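Local coordinates for protein 4-alpha-glucanotransferase (Corynebacterium glutamicum, PDB 5B68) that is an amylomaltase, or disproportionating enzyme, of the 4-alpha-glucanotransferase family, built on a TIM-barrel domain with an N-terminal beta-sandwich domain, at residues L631-P642 with L695-D706; A503-G511 with R524-L532. One frame throughout, in Å; residues are numbered along the deposited sequence.

Contact 1: L631-P642 with L695-D706; sequences LEGLHTFVAKTP and LYHRVAKASKRD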
ATOM      1  N   LEU A 631      29.448   1.036   5.335  1.00 22.45           N
ATOM      2  CA  LEU A 631      28.121   1.135   5.953  1.00 21.90           C
ATOM      3  C   LEU A 631      27.982   2.326   6.860  1.00 23.56           C
ATOM      4  O   LEU A 631      27.030   3.069   6.815  1.00 24.02           O
ATOM      5  CB  LEU A 631      27.821  -0.120   6.722  1.00 22.81           C
ATOM      6  CG  LEU A 631      27.544  -1.336   5.882  1.00 22.69           C
ATOM      7  CD1 LEU A 631      27.568  -2.544   6.739  1.00 24.40           C
ATOM      8  CD2 LEU A 631      26.203  -1.204   5.120  1.00 24.90           C
ATOM      9  N   GLU A 632      28.966   2.544   7.724  1.00 21.05           N
ATOM     10  CA  GLU A 632      28.927   3.692   8.599  1.00 21.41           C
ATOM     11  C   GLU A 632      28.867   4.983   7.777  1.00 21.09           C
ATOM     12  O   GLU A 632      28.119   5.897   8.104  1.00 20.66           O
ATOM     13  CB  GLU A 632      30.186   3.697   9.500  1.00 21.77           C
ATOM     14  CG  GLU A 632      30.104   2.801  10.689  1.00 24.57           C
ATOM     15  CD  GLU A 632      31.459   2.626  11.421  1.00 26.78           C
ATOM     16  OE1 GLU A 632      32.538   2.679  10.780  1.00 27.66           O
ATOM     17  OE2 GLU A 632      31.402   2.374  12.621  1.00 22.27           O
ATOM     18  N   GLY A 633      29.709   5.092   6.746  1.00 22.78           N
ATOM     19  CA  GLY A 633      29.782   6.328   5.965  1.00 22.34           C
ATOM     20  C   GLY A 633      28.487   6.642   5.202  1.00 22.05           C
ATOM     21  O   GLY A 633      28.001   7.753   5.203  1.00 19.49           O
ATOM     22  N   LEU A 634      27.898   5.631   4.610  1.00 20.94           N
ATOM     23  CA  LEU A 634      26.614   5.830   3.864  1.00 20.66           C
ATOM     24  C   LEU A 634      25.490   6.188   4.812  1.00 20.90           C
ATOM     25  O   LEU A 634      24.595   6.972   4.472  1.00 19.65           O
ATOM     26  CB  LEU A 634      26.273   4.586   3.044  1.00 24.48           C
ATOM     27  CG  LEU A 634      27.294   4.243   1.913  1.00 24.94           C
ATOM     28  CD1 LEU A 634      26.930   2.910   1.295  1.00 26.40           C
ATOM     29  CD2 LEU A 634      27.439   5.356   0.924  1.00 24.72           C
ATOM     30  N   HIS A 635      25.500   5.594   6.000  1.00 22.19           N
ATOM     31  CA  HIS A 635      24.445   5.872   6.943  1.00 20.90           C
ATOM     32  C   HIS A 635      24.567   7.248   7.568  1.00 21.04           C
ATOM     33  O   HIS A 635      23.586   7.957   7.761  1.00 20.68           O
ATOM     34  CB  HIS A 635      24.351   4.762   7.982  1.00 20.88           C
ATOM     35  CG  HIS A 635      23.765   3.507   7.432  1.00 19.25           C
ATOM     36  ND1 HIS A 635      22.404   3.238   7.493  1.00 22.77           N
ATOM     37  CD2 HIS A 635      24.308   2.515   6.694  1.00 18.67           C
ATOM     38  CE1 HIS A 635      22.155   2.101   6.877  1.00 19.23           C
ATOM     39  NE2 HIS A 635      23.294   1.626   6.403  1.00 26.46           N
ATOM     40  N   THR A 636      25.799   7.651   7.862  1.00 23.53           N
ATOM     41  CA  THR A 636      26.053   9.008   8.311  1.00 22.09           C
ATOM     42  C   THR A 636      25.622  10.064   7.273  1.00 20.82           C
ATOM     43  O   THR A 636      25.035  11.164   7.645  1.00 21.72           O
ATOM     44  CB  THR A 636      27.582   9.180   8.671  1.00 24.96           C
ATOM     45  OG1 THR A 636      27.891   8.317   9.785  1.00 27.08           O
ATOM     46  CG2 THR A 636      27.823  10.556   9.079  1.00 25.12           C
ATOM     47  N   PHE A 637      25.984   9.806   6.036  1.00 22.07           N
ATOM     48  CA  PHE A 637      25.647  10.691   4.901  1.00 21.39           C
ATOM     49  C   PHE A 637      24.111  10.916   4.846  1.00 21.33           C
ATOM     50  O   PHE A 637      23.659  12.014   4.860  1.00 20.80           O
ATOM     51  CB  PHE A 637      26.136  10.064   3.623  1.00 21.99           C
ATOM     52  CG  PHE A 637      25.783  10.840   2.389  1.00 21.70           C
ATOM     53  CD1 PHE A 637      26.400  12.037   2.103  1.00 23.34           C
ATOM     54  CD2 PHE A 637      24.787  10.389   1.516  1.00 23.70           C
ATOM     55  CE1 PHE A 637      26.079  12.791   0.985  1.00 23.64           C
ATOM     56  CE2 PHE A 637      24.460  11.159   0.391  1.00 24.38           C
ATOM     57  CZ  PHE A 637      25.118  12.341   0.107  1.00 25.67           C
ATOM     58  N   VAL A 638      23.367   9.819   4.950  1.00 23.71           N
ATOM     59  CA  VAL A 638      21.874   9.877   4.955  1.00 21.70           C
ATOM     60  C   VAL A 638      21.351  10.564   6.205  1.00 20.98           C
ATOM     61  O   VAL A 638      20.492  11.445   6.103  1.00 18.83           O
ATOM     62  CB  VAL A 638      21.330   8.465   4.796  1.00 24.66           C
ATOM     63  CG1 VAL A 638      19.894   8.345   5.284  1.00 27.39           C
ATOM     64  CG2 VAL A 638      21.465   8.047   3.347  1.00 24.65           C
ATOM     65  N   ALA A 639      21.941  10.244   7.366  1.00 19.11           N
ATOM     66  CA  ALA A 639      21.457  10.784   8.649  1.00 19.59           C
ATOM     67  C   ALA A 639      21.541  12.320   8.694  1.00 18.41           C
ATOM     68  O   ALA A 639      20.715  12.983   9.341  1.00 19.72           O
ATOM     69  CB  ALA A 639      22.233  10.163   9.851  1.00 20.09           C
ATOM     70  N   LYS A 640      22.568  12.881   8.026  1.00 21.85           N
ATOM     71  CA  LYS A 640      22.795  14.343   8.068  1.00 23.61           C
ATOM     72  C   LYS A 640      22.239  15.069   6.876  1.00 24.15           C
ATOM     73  O   LYS A 640      22.473  16.286   6.725  1.00 23.52           O
ATOM     74  CB  LYS A 640      24.286  14.678   8.315  1.00 26.69           C
ATOM     75  CG  LYS A 640      24.897  14.162   9.645  1.00 29.34           C
ATOM     76  CD  LYS A 640      24.021  14.396  10.874  1.00 38.68           C
ATOM     77  CE  LYS A 640      24.778  14.162  12.169  1.00 48.60           C
ATOM     78  NZ  LYS A 640      23.959  13.357  13.110  1.00 56.15           N
ATOM     79  N   THR A 641      21.386  14.398   6.082  1.00 21.24           N
ATOM     80  CA  THR A 641      20.577  15.108   5.096  1.00 21.89           C
ATOM     81  C   THR A 641      19.477  15.918   5.793  1.00 21.97           C
ATOM     82  O   THR A 641      19.158  15.655   6.932  1.00 22.27           O
ATOM     83  CB  THR A 641      19.873  14.171   4.100  1.00 21.07           C
ATOM     84  OG1 THR A 641      18.929  13.309   4.798  1.00 20.05           O
ATOM     85  CG2 THR A 641      20.833  13.379   3.311  1.00 21.77           C
ATOM     86  N   PRO A 642      18.881  16.895   5.102  1.00 23.58           N
ATOM     87  CA  PRO A 642      17.756  17.573   5.744  1.00 23.05           C
ATOM     88  C   PRO A 642      16.425  16.809   5.703  1.00 22.56           C
ATOM     89  O   PRO A 642      15.421  17.365   6.114  1.00 26.49           O
ATOM     90  CB  PRO A 642      17.551  18.843   4.896  1.00 24.72           C
ATOM     91  CG  PRO A 642      18.292  18.605   3.654  1.00 27.67           C
ATOM     92  CD  PRO A 642      19.307  17.554   3.855  1.00 26.04           C
ATOM     93  N   LEU A 695      28.410  -4.845  14.632  1.00 30.27           N
ATOM     94  CA  LEU A 695      27.930  -4.197  13.375  1.00 28.14           C
ATOM     95  C   LEU A 695      26.601  -3.433  13.592  1.00 23.30           C
ATOM     96  O   LEU A 695      26.493  -2.276  13.217  1.00 23.83           O
ATOM     97  CB  LEU A 695      27.831  -5.179  12.190  1.00 28.30           C
ATOM     98  CG  LEU A 695      27.353  -4.547  10.861  1.00 29.75           C
ATOM     99  CD1 LEU A 695      28.296  -3.378  10.495  1.00 33.69           C
ATOM    100  CD2 LEU A 695      27.299  -5.536   9.696  1.00 32.31           C
ATOM    101  N   TYR A 696      25.651  -4.051  14.287  1.00 22.02           N
ATOM    102  CA  TYR A 696      24.386  -3.375  14.644  1.00 20.73           C
ATOM    103  C   TYR A 696      24.610  -2.011  15.308  1.00 22.88           C
ATOM    104  O   TYR A 696      24.028  -1.015  14.913  1.00 20.81           O
ATOM    105  CB  TYR A 696      23.541  -4.287  15.565  1.00 21.55           C
ATOM    106  CG  TYR A 696      22.339  -3.604  16.089  1.00 21.00           C
ATOM    107  CD1 TYR A 696      22.422  -2.850  17.218  1.00 22.17           C
ATOM    108  CD2 TYR A 696      21.136  -3.622  15.411  1.00 23.12           C
ATOM    109  CE1 TYR A 696      21.350  -2.178  17.720  1.00 21.57           C
ATOM    110  CE2 TYR A 696      20.058  -2.935  15.900  1.00 23.99           C
ATOM    111  CZ  TYR A 696      20.166  -2.199  17.035  1.00 24.76           C
ATOM    112  OH  TYR A 696      19.112  -1.490  17.549  1.00 23.89           O
ATOM    113  N   HIS A 697      25.471  -1.986  16.333  1.00 23.15           N
ATOM    114  CA  HIS A 697      25.746  -0.799  17.111  1.00 23.39           C
ATOM    115  C   HIS A 697      26.486   0.199  16.256  1.00 21.74           C
ATOM    116  O   HIS A 697      26.225   1.402  16.377  1.00 22.51           O
ATOM    117  CB  HIS A 697      26.573  -1.141  18.366  1.00 26.27           C
ATOM    118  CG  HIS A 697      25.776  -1.876  19.384  1.00 25.08           C
ATOM    119  ND1 HIS A 697      24.753  -1.274  20.066  1.00 29.30           N
ATOM    120  CD2 HIS A 697      25.733  -3.192  19.717  1.00 28.01           C
ATOM    121  CE1 HIS A 697      24.163  -2.160  20.850  1.00 29.13           C
ATOM    122  NE2 HIS A 697      24.744  -3.330  20.660  1.00 26.72           N
ATOM    123  N   ARG A 698      27.420  -0.261  15.426  1.00 20.14           N
ATOM    124  CA  ARG A 698      28.119   0.711  14.519  1.00 22.97           C
ATOM    125  C   ARG A 698      27.113   1.459  13.548  1.00 22.26           C
ATOM    126  O   ARG A 698      27.143   2.707  13.324  1.00 21.04           O
ATOM    127  CB  ARG A 698      29.201  -0.001  13.746  1.00 22.94           C
ATOM    128  CG  ARG A 698      30.355  -0.489  14.628  1.00 27.26           C
ATOM    129  CD  ARG A 698      31.400  -1.277  13.856  1.00 26.24           C
ATOM    130  NE  ARG A 698      32.209  -0.389  13.075  1.00 29.01           N
ATOM    131  CZ  ARG A 698      33.369  -0.665  12.470  1.00 27.42           C
ATOM    132  NH1 ARG A 698      33.950   0.293  11.751  1.00 26.33           N
ATOM    133  NH2 ARG A 698      33.982  -1.832  12.603  1.00 26.70           N
ATOM    134  N   VAL A 699      26.210   0.682  12.959  1.00 19.05           N
ATOM    135  CA  VAL A 699      25.284   1.267  11.995  1.00 20.23           C
ATOM    136  C   VAL A 699      24.287   2.101  12.736  1.00 20.44           C
ATOM    137  O   VAL A 699      23.941   3.185  12.234  1.00 20.50           O
ATOM    138  CB  VAL A 699      24.626   0.179  11.109  1.00 21.51           C
ATOM    139  CG1 VAL A 699      23.498   0.735  10.243  1.00 22.68           C
ATOM    140  CG2 VAL A 699      25.733  -0.559  10.332  1.00 19.86           C
ATOM    141  N   ALA A 700      23.819   1.620  13.896  1.00 19.91           N
ATOM    142  CA  ALA A 700      22.870   2.441  14.709  1.00 20.24           C
ATOM    143  C   ALA A 700      23.470   3.780  15.118  1.00 22.95           C
ATOM    144  O   ALA A 700      22.838   4.821  14.969  1.00 22.12           O
ATOM    145  CB  ALA A 700      22.360   1.702  15.903  1.00 22.87           C
ATOM    146  N   LYS A 701      24.718   3.776  15.568  1.00 24.61           N
ATOM    147  CA  LYS A 701      25.370   5.043  15.948  1.00 26.89           C
ATOM    148  C   LYS A 701      25.574   5.970  14.770  1.00 22.36           C
ATOM    149  O   LYS A 701      25.369   7.180  14.915  1.00 22.85           O
ATOM    150  CB  LYS A 701      26.752   4.792  16.606  1.00 31.03           C
ATOM    151  CG  LYS A 701      26.622   4.296  18.023  1.00 40.45           C
ATOM    152  CD  LYS A 701      27.938   4.388  18.811  1.00 49.23           C
ATOM    153  CE  LYS A 701      27.829   3.641  20.149  1.00 58.42           C
ATOM    154  NZ  LYS A 701      27.751   2.154  19.996  1.00 56.99           N
ATOM    155  N   ALA A 702      25.986   5.414  13.638  1.00 21.47           N
ATOM    156  CA  ALA A 702      26.178   6.157  12.387  1.00 21.91           C
ATOM    157  C   ALA A 702      24.888   6.752  11.868  1.00 25.01           C
ATOM    158  O   ALA A 702      24.904   7.788  11.171  1.00 26.00           O
ATOM    159  CB  ALA A 702      26.863   5.265  11.327  1.00 25.34           C
ATOM    160  N   SER A 703      23.749   6.171  12.249  1.00 22.98           N
ATOM    161  CA  SER A 703      22.444   6.677  11.761  1.00 23.53           C
ATOM    162  C   SER A 703      21.794   7.699  12.664  1.00 27.80           C
ATOM    163  O   SER A 703      20.729   8.199  12.336  1.00 24.24           O
ATOM    164  CB  SER A 703      21.491   5.479  11.541  1.00 22.38           C
ATOM    165  OG  SER A 703      22.134   4.562  10.618  1.00 24.11           O
ATOM    166  N   LYS A 704      22.426   8.005  13.804  1.00 26.72           N
ATOM    167  CA  LYS A 704      21.758   8.842  14.780  1.00 28.78           C
ATOM    168  C   LYS A 704      21.613  10.232  14.248  1.00 28.69           C
ATOM    169  O   LYS A 704      22.487  10.720  13.579  1.00 31.61           O
ATOM    170  CB  LYS A 704      22.461   8.762  16.150  1.00 32.25           C
ATOM    171  CG  LYS A 704      21.963   7.573  16.943  1.00 39.58           C
ATOM    172  CD  LYS A 704      22.325   7.673  18.399  1.00 47.60           C
ATOM    173  CE  LYS A 704      21.818   6.472  19.164  1.00 51.41           C
ATOM    174  NZ  LYS A 704      22.692   6.218  20.353  1.00 57.44           N
ATOM    175  N   ARG A 705      20.498  10.889  14.520  1.00 27.16           N
ATOM    176  CA  ARG A 705      20.307  12.204  13.911  1.00 29.95           C
ATOM    177  C   ARG A 705      20.589  13.414  14.791  1.00 37.55           C
ATOM    178  O   ARG A 705      20.828  14.508  14.251  1.00 37.22           O
ATOM    179  CB  ARG A 705      18.941  12.289  13.288  1.00 29.07           C
ATOM    180  CG  ARG A 705      18.820  11.080  12.360  1.00 29.82           C
ATOM    181  CD  ARG A 705      17.753  11.338  11.352  1.00 24.93           C
ATOM    182  NE  ARG A 705      18.139  12.226  10.276  1.00 22.10           N
ATOM    183  CZ  ARG A 705      17.291  12.825   9.440  1.00 21.42           C
ATOM    184  NH1 ARG A 705      17.713  13.669   8.473  1.00 17.74           N
ATOM    185  NH2 ARG A 705      15.975  12.607   9.542  1.00 21.41           N
ATOM    186  N   ASP A 706      20.621  13.224  16.108  1.00 39.20           N
ATOM    187  CA  ASP A 706      20.861  14.360  17.033  1.00 51.83           C
ATOM    188  C   ASP A 706      22.154  14.145  17.820  1.00 51.18           C
ATOM    189  O   ASP A 706      22.418  14.871  18.752  1.00 52.34           O
ATOM    190  CB  ASP A 706      19.638  14.601  17.951  1.00 54.64           C
ATOM    191  CG  ASP A 706      19.381  13.452  18.918  1.00 59.58           C
ATOM    192  OD1 ASP A 706      20.253  12.561  19.092  1.00 64.75           O
ATOM    193  OD2 ASP A 706      18.297  13.446  19.533  1.00 73.63           O
TER
HETATM  194  O   HOH W   1      29.660   3.715  14.156  1.00 23.70           O
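Glu632 and Arg698 link the helix pair by a side-on salt bridge in which each nitrogen takes its own oxygen: Arg698 NE to Glu632 OE2 at 2.9 Å, almost straight, and Arg698 NH1 to Glu632 OE1. Both oxygens lie near the guanidinium plane but are met from above the carboxylate plane, the planes 60° apart. A bend at chi3 (75°) turns the guanidinium there, and water 1 ties Glu632 OE2 to Arg698 O. Apolar contacts lie alongside: Val699 CG1 sits over one face of the His635 ring, 3.8 Å from its centroid, and the side chains of Leu631 and Leu695 cross at about a right angle, their CD1 atoms 3.9 Å apart. These are two nearly parallel outer helices of the TIM barrel, 27° apart with axes 8.5 Å at closest; helix 627-639 leads into strand 645-649, and helix 694-702 follows. Ala702 CB packs 3.5 Å from Glu632 O, and Ala639 CB lies against Ser703 O. Near the C-terminal ends, side chains bond backbone carbonyls: Arg705 NE reaches a lone pair of Ala639 O at 2.8 Å, while Arg705 NH2 binds Ser643 O and Arg177 O. Lys640 NZ bonds weakly to Lys704 O.

Contact 2: A503-G511 with R524-L532; sequences AVVIGEDLG and RGIMGTSIL
Val505 and Ile526 lean obliquely against each other, CG1 of the valine 3.9 Å from CG2 of the isoleucine, and both also touch helix 487-500. The next pair along lies askew as well: Ile506 CG1 meets Met527 CB at 4.0 Å, and the extended methionine carries CE to Val504 CG1, crossing that side chain nearly at right angles. Ile506 also sends CG2 to Thr529 CG2, 3.5 Å away. Thr529 divides its two branches: with OG1 held between backbone N and carbonyl carbon (chi1 53°), the hydroxyl accepts from Asp509 N at 3.0 Å while the methyl rests near Gly507 O. At Gly528, which has no side chain, the Asp509 carboxylate comes in close, OD2 3.1 Å from Gly528 CA. Leu510, poorly ordered, lies across Ile531. Met527 grips the other backbone on both sides of Ile506, its N donating to Val505 O at 2.9 Å and its O accepting from Gly507 N at 2.6 Å. This single bridge of Ile506 with Met527, where strand 504-507 meets the chain entering strand 528-531, joins the two ends of the eight-stranded parallel sheet across a beta-alpha-beta crossover through helix 515-523 and closes the TIM barrel.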
ATOM      1  N   ALA A 503      -1.078  10.335  11.947  1.00 18.04           N
ATOM      2  CA  ALA A 503      -0.059   9.620  11.174  1.00 19.42           C
ATOM      3  C   ALA A 503       0.780  10.394  10.186  1.00 20.86           C
ATOM      4  O   ALA A 503       0.388  11.403   9.640  1.00 21.90           O
ATOM      5  CB  ALA A 503      -0.732   8.404  10.456  1.00 19.36           C
ATOM      6  N   VAL A 504       1.939   9.801   9.883  1.00 19.25           N
ATOM      7  CA  VAL A 504       2.835  10.176   8.774  1.00 19.27           C
ATOM      8  C   VAL A 504       2.299   9.488   7.545  1.00 16.91           C
ATOM      9  O   VAL A 504       1.861   8.284   7.601  1.00 19.50           O
ATOM     10  CB  VAL A 504       4.267   9.689   9.045  1.00 19.89           C
ATOM     11  CG1 VAL A 504       5.145   9.812   7.840  1.00 22.16           C
ATOM     12  CG2 VAL A 504       4.865  10.530  10.150  1.00 22.24           C
ATOM     13  N   VAL A 505       2.381  10.191   6.418  1.00 17.20           N
ATOM     14  CA  VAL A 505       2.139   9.602   5.143  1.00 16.59           C
ATOM     15  C   VAL A 505       3.361   9.712   4.208  1.00 16.89           C
ATOM     16  O   VAL A 505       3.816  10.830   3.921  1.00 20.13           O
ATOM     17  CB  VAL A 505       0.898  10.195   4.417  1.00 18.20           C
ATOM     18  CG1 VAL A 505       0.645   9.485   3.113  1.00 16.45           C
ATOM     19  CG2 VAL A 505      -0.322  10.073   5.327  1.00 17.62           C
ATOM     20  N   ILE A 506       3.835   8.578   3.725  1.00 15.78           N
ATOM     21  CA  ILE A 506       4.918   8.543   2.766  1.00 18.43           C
ATOM     22  C   ILE A 506       4.448   7.955   1.442  1.00 21.69           C
ATOM     23  O   ILE A 506       3.838   6.927   1.401  1.00 20.70           O
ATOM     24  CB  ILE A 506       6.107   7.741   3.302  1.00 20.51           C
ATOM     25  CG1 ILE A 506       6.707   8.460   4.497  1.00 21.45           C
ATOM     26  CG2 ILE A 506       7.157   7.528   2.234  1.00 20.91           C
ATOM     27  CD1 ILE A 506       7.093   7.530   5.614  1.00 26.99           C
ATOM     28  N   GLY A 507       4.766   8.646   0.367  1.00 20.76           N
ATOM     29  CA  GLY A 507       4.292   8.260  -0.924  1.00 25.36           C
ATOM     30  C   GLY A 507       5.486   7.893  -1.719  1.00 28.63           C
ATOM     31  O   GLY A 507       6.431   8.636  -1.822  1.00 31.15           O
ATOM     32  N   GLU A 508       5.427   6.709  -2.271  1.00 36.71           N
ATOM     33  CA  GLU A 508       6.556   6.185  -2.950  1.00 39.62           C
ATOM     34  C   GLU A 508       6.540   6.845  -4.304  1.00 40.56           C
ATOM     35  O   GLU A 508       5.581   6.721  -5.049  1.00 39.04           O
ATOM     36  CB  GLU A 508       6.432   4.675  -2.995  1.00 44.80           C
ATOM     37  CG  GLU A 508       5.607   4.157  -4.139  1.00 53.76           C
ATOM     38  CD  GLU A 508       6.486   3.715  -5.259  1.00 49.41           C
ATOM     39  OE1 GLU A 508       7.362   4.496  -5.671  1.00 48.49           O
ATOM     40  OE2 GLU A 508       6.311   2.580  -5.690  1.00 48.56           O
ATOM     41  N   ASP A 509       7.651   7.501  -4.582  1.00 37.00           N
ATOM     42  CA  ASP A 509       7.823   8.672  -5.420  1.00 43.66           C
ATOM     43  C   ASP A 509       8.638   8.456  -6.695  1.00 45.46           C
ATOM     44  O   ASP A 509       8.969   9.389  -7.402  1.00 33.47           O
ATOM     45  CB  ASP A 509       8.585   9.684  -4.565  1.00 36.91           C
ATOM     46  CG  ASP A 509       8.274  11.097  -4.922  1.00 45.41           C
ATOM     47  OD1 ASP A 509       8.050  11.378  -6.112  1.00 59.15           O
ATOM     48  OD2 ASP A 509       8.252  11.940  -4.026  1.00 43.61           O
ATOM     49  N   LEU A 510       8.963   7.214  -6.987  1.00 48.15           N
ATOM     50  CA  LEU A 510      10.103   6.900  -7.826  1.00 61.77           C
ATOM     51  C   LEU A 510      10.082   7.461  -9.258  1.00 59.40           C
ATOM     52  O   LEU A 510      11.115   7.857  -9.771  1.00 65.55           O
ATOM     53  CB  LEU A 510      10.400   5.397  -7.777  1.00 64.13           C
ATOM     54  CG  LEU A 510      10.863   4.887  -6.403  1.00 66.09           C
ATOM     55  CD1 LEU A 510      11.571   3.556  -6.510  1.00 67.71           C
ATOM     56  CD2 LEU A 510      11.721   5.885  -5.643  1.00 67.28           C
ATOM     57  N   GLY A 511       8.926   7.507  -9.894  1.00 61.36           N
ATOM     58  CA  GLY A 511       8.836   7.948 -11.281  1.00 70.86           C
ATOM     59  C   GLY A 511       9.020   9.456 -11.458  1.00 71.49           C
ATOM     60  O   GLY A 511       9.468  10.102 -10.528  1.00 75.50           O
ATOM     61  N   ARG A 524      -0.102  18.708   0.787  1.00 19.30           N
ATOM     62  CA  ARG A 524      -0.780  17.985   1.892  1.00 21.06           C
ATOM     63  C   ARG A 524       0.095  17.476   2.974  1.00 18.58           C
ATOM     64  O   ARG A 524      -0.388  16.792   3.909  1.00 19.66           O
ATOM     65  CB  ARG A 524      -1.520  16.771   1.296  1.00 23.65           C
ATOM     66  CG  ARG A 524      -2.553  17.149   0.298  1.00 28.00           C
ATOM     67  CD  ARG A 524      -3.920  17.231   0.931  1.00 31.27           C
ATOM     68  NE  ARG A 524      -4.903  17.312  -0.119  1.00 30.09           N
ATOM     69  CZ  ARG A 524      -6.219  17.415   0.067  1.00 30.03           C
ATOM     70  NH1 ARG A 524      -6.816  17.454   1.280  1.00 21.55           N
ATOM     71  NH2 ARG A 524      -6.987  17.454  -1.030  1.00 34.61           N
ATOM     72  N   GLY A 525       1.422  17.693   2.856  1.00 18.41           N
ATOM     73  CA  GLY A 525       2.346  17.099   3.744  1.00 18.41           C
ATOM     74  C   GLY A 525       2.639  15.626   3.586  1.00 19.62           C
ATOM     75  O   GLY A 525       3.098  15.000   4.548  1.00 19.36           O
ATOM     76  N   ILE A 526       2.413  15.102   2.367  1.00 18.22           N
ATOM     77  CA  ILE A 526       2.758  13.756   2.049  1.00 19.90           C
ATOM     78  C   ILE A 526       4.226  13.730   1.614  1.00 20.86           C
ATOM     79  O   ILE A 526       4.619  14.474   0.680  1.00 22.50           O
ATOM     80  CB  ILE A 526       1.819  13.202   0.995  1.00 17.68           C
ATOM     81  CG1 ILE A 526       0.384  13.115   1.601  1.00 16.66           C
ATOM     82  CG2 ILE A 526       2.290  11.844   0.499  1.00 18.81           C
ATOM     83  CD1 ILE A 526      -0.731  12.802   0.574  1.00 17.21           C
ATOM     84  N   MET A 527       4.997  12.845   2.236  1.00 18.46           N
ATOM     85  CA  MET A 527       6.435  12.755   1.992  1.00 18.69           C
ATOM     86  C   MET A 527       6.732  11.938   0.820  1.00 20.92           C
ATOM     87  O   MET A 527       6.000  10.981   0.493  1.00 19.73           O
ATOM     88  CB  MET A 527       7.100  12.196   3.227  1.00 19.93           C
ATOM     89  CG  MET A 527       6.937  13.084   4.439  1.00 21.48           C
ATOM     90  SD  MET A 527       7.878  12.443   5.849  1.00 24.13           S
ATOM     91  CE  MET A 527       7.113  13.343   7.198  1.00 22.59           C
ATOM     92  N   GLY A 528       7.801  12.311   0.107  1.00 19.95           N
ATOM     93  CA  GLY A 528       8.382  11.493  -0.931  1.00 20.54           C
ATOM     94  C   GLY A 528       9.306  10.405  -0.427  1.00 19.59           C
ATOM     95  O   GLY A 528       9.456  10.223   0.778  1.00 19.79           O
ATOM     96  N   THR A 529       9.941   9.691  -1.356  1.00 20.90           N
ATOM     97  CA  THR A 529      10.939   8.677  -1.032  1.00 23.94           C
ATOM     98  C   THR A 529      12.198   8.947  -1.873  1.00 25.14           C
ATOM     99  O   THR A 529      12.111   9.011  -3.095  1.00 25.93           O
ATOM    100  CB  THR A 529      10.431   7.245  -1.343  1.00 25.16           C
ATOM    101  OG1 THR A 529       9.958   7.194  -2.701  1.00 33.49           O
ATOM    102  CG2 THR A 529       9.298   6.907  -0.466  1.00 20.39           C
ATOM    103  N   SER A 530      13.330   9.120  -1.201  1.00 21.68           N
ATOM    104  CA  SER A 530      14.649   9.241  -1.817  1.00 22.86           C
ATOM    105  C   SER A 530      15.481   8.024  -1.455  1.00 22.95           C
ATOM    106  O   SER A 530      15.555   7.643  -0.256  1.00 23.46           O
ATOM    107  CB  SER A 530      15.314  10.436  -1.235  1.00 23.97           C
ATOM    108  OG  SER A 530      14.735  11.656  -1.579  1.00 25.17           O
ATOM    109  N   ILE A 531      16.058   7.376  -2.440  1.00 22.86           N
ATOM    110  CA  ILE A 531      16.816   6.129  -2.244  1.00 24.74           C
ATOM    111  C   ILE A 531      18.239   6.406  -2.752  1.00 24.79           C
ATOM    112  O   ILE A 531      18.442   6.775  -3.929  1.00 24.70           O
ATOM    113  CB  ILE A 531      16.150   4.953  -2.997  1.00 25.83           C
ATOM    114  CG1 ILE A 531      14.732   4.734  -2.467  1.00 27.39           C
ATOM    115  CG2 ILE A 531      16.899   3.631  -2.799  1.00 26.52           C
ATOM    116  CD1 ILE A 531      13.986   3.641  -3.240  1.00 32.66           C
ATOM    117  N   LEU A 532      19.199   6.306  -1.843  1.00 24.89           N
ATOM    118  CA  LEU A 532      20.548   6.834  -2.112  1.00 24.26           C
ATOM    119  C   LEU A 532      21.050   6.332  -3.499  1.00 23.96           C
ATOM    120  O   LEU A 532      21.471   7.111  -4.309  1.00 25.43           O
ATOM    121  CB  LEU A 532      21.517   6.323  -1.031  1.00 24.70           C
ATOM    122  CG  LEU A 532      23.010   6.464  -1.412  1.00 27.76           C
ATOM    123  CD1 LEU A 532      23.391   7.872  -1.072  1.00 26.66           C
ATOM    124  CD2 LEU A 532      23.921   5.497  -0.734  1.00 30.28           C
TER
HETATM  125  O   HOH W   2       3.308  13.062   6.757  1.00 18.42           O

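How the contacts relate
Both contacts belong to the same barrel, one in its wall and the other in its coat of helices. The centre of contact 2 lies about 12 Å from the centre of the chain and that of contact 1 about 27 Å, with about 20 Å between the two contact centres. They meet directly through Leu532, just past strand 528-531: its CD1 packs 3.8 Å from Phe637 CE2 and its CD2 3.9 Å from Leu634 CD2, on the helix of 631-642. In sequence contact 2 is complete before contact 1 begins. A bound BTB molecule, probably from the crystallisation liquor but perhaps marking a pocket, lies about 4 Å from the side chain of Glu508 in contact 2. Glu508 OE2 accepts a hydrogen bond from His461 N.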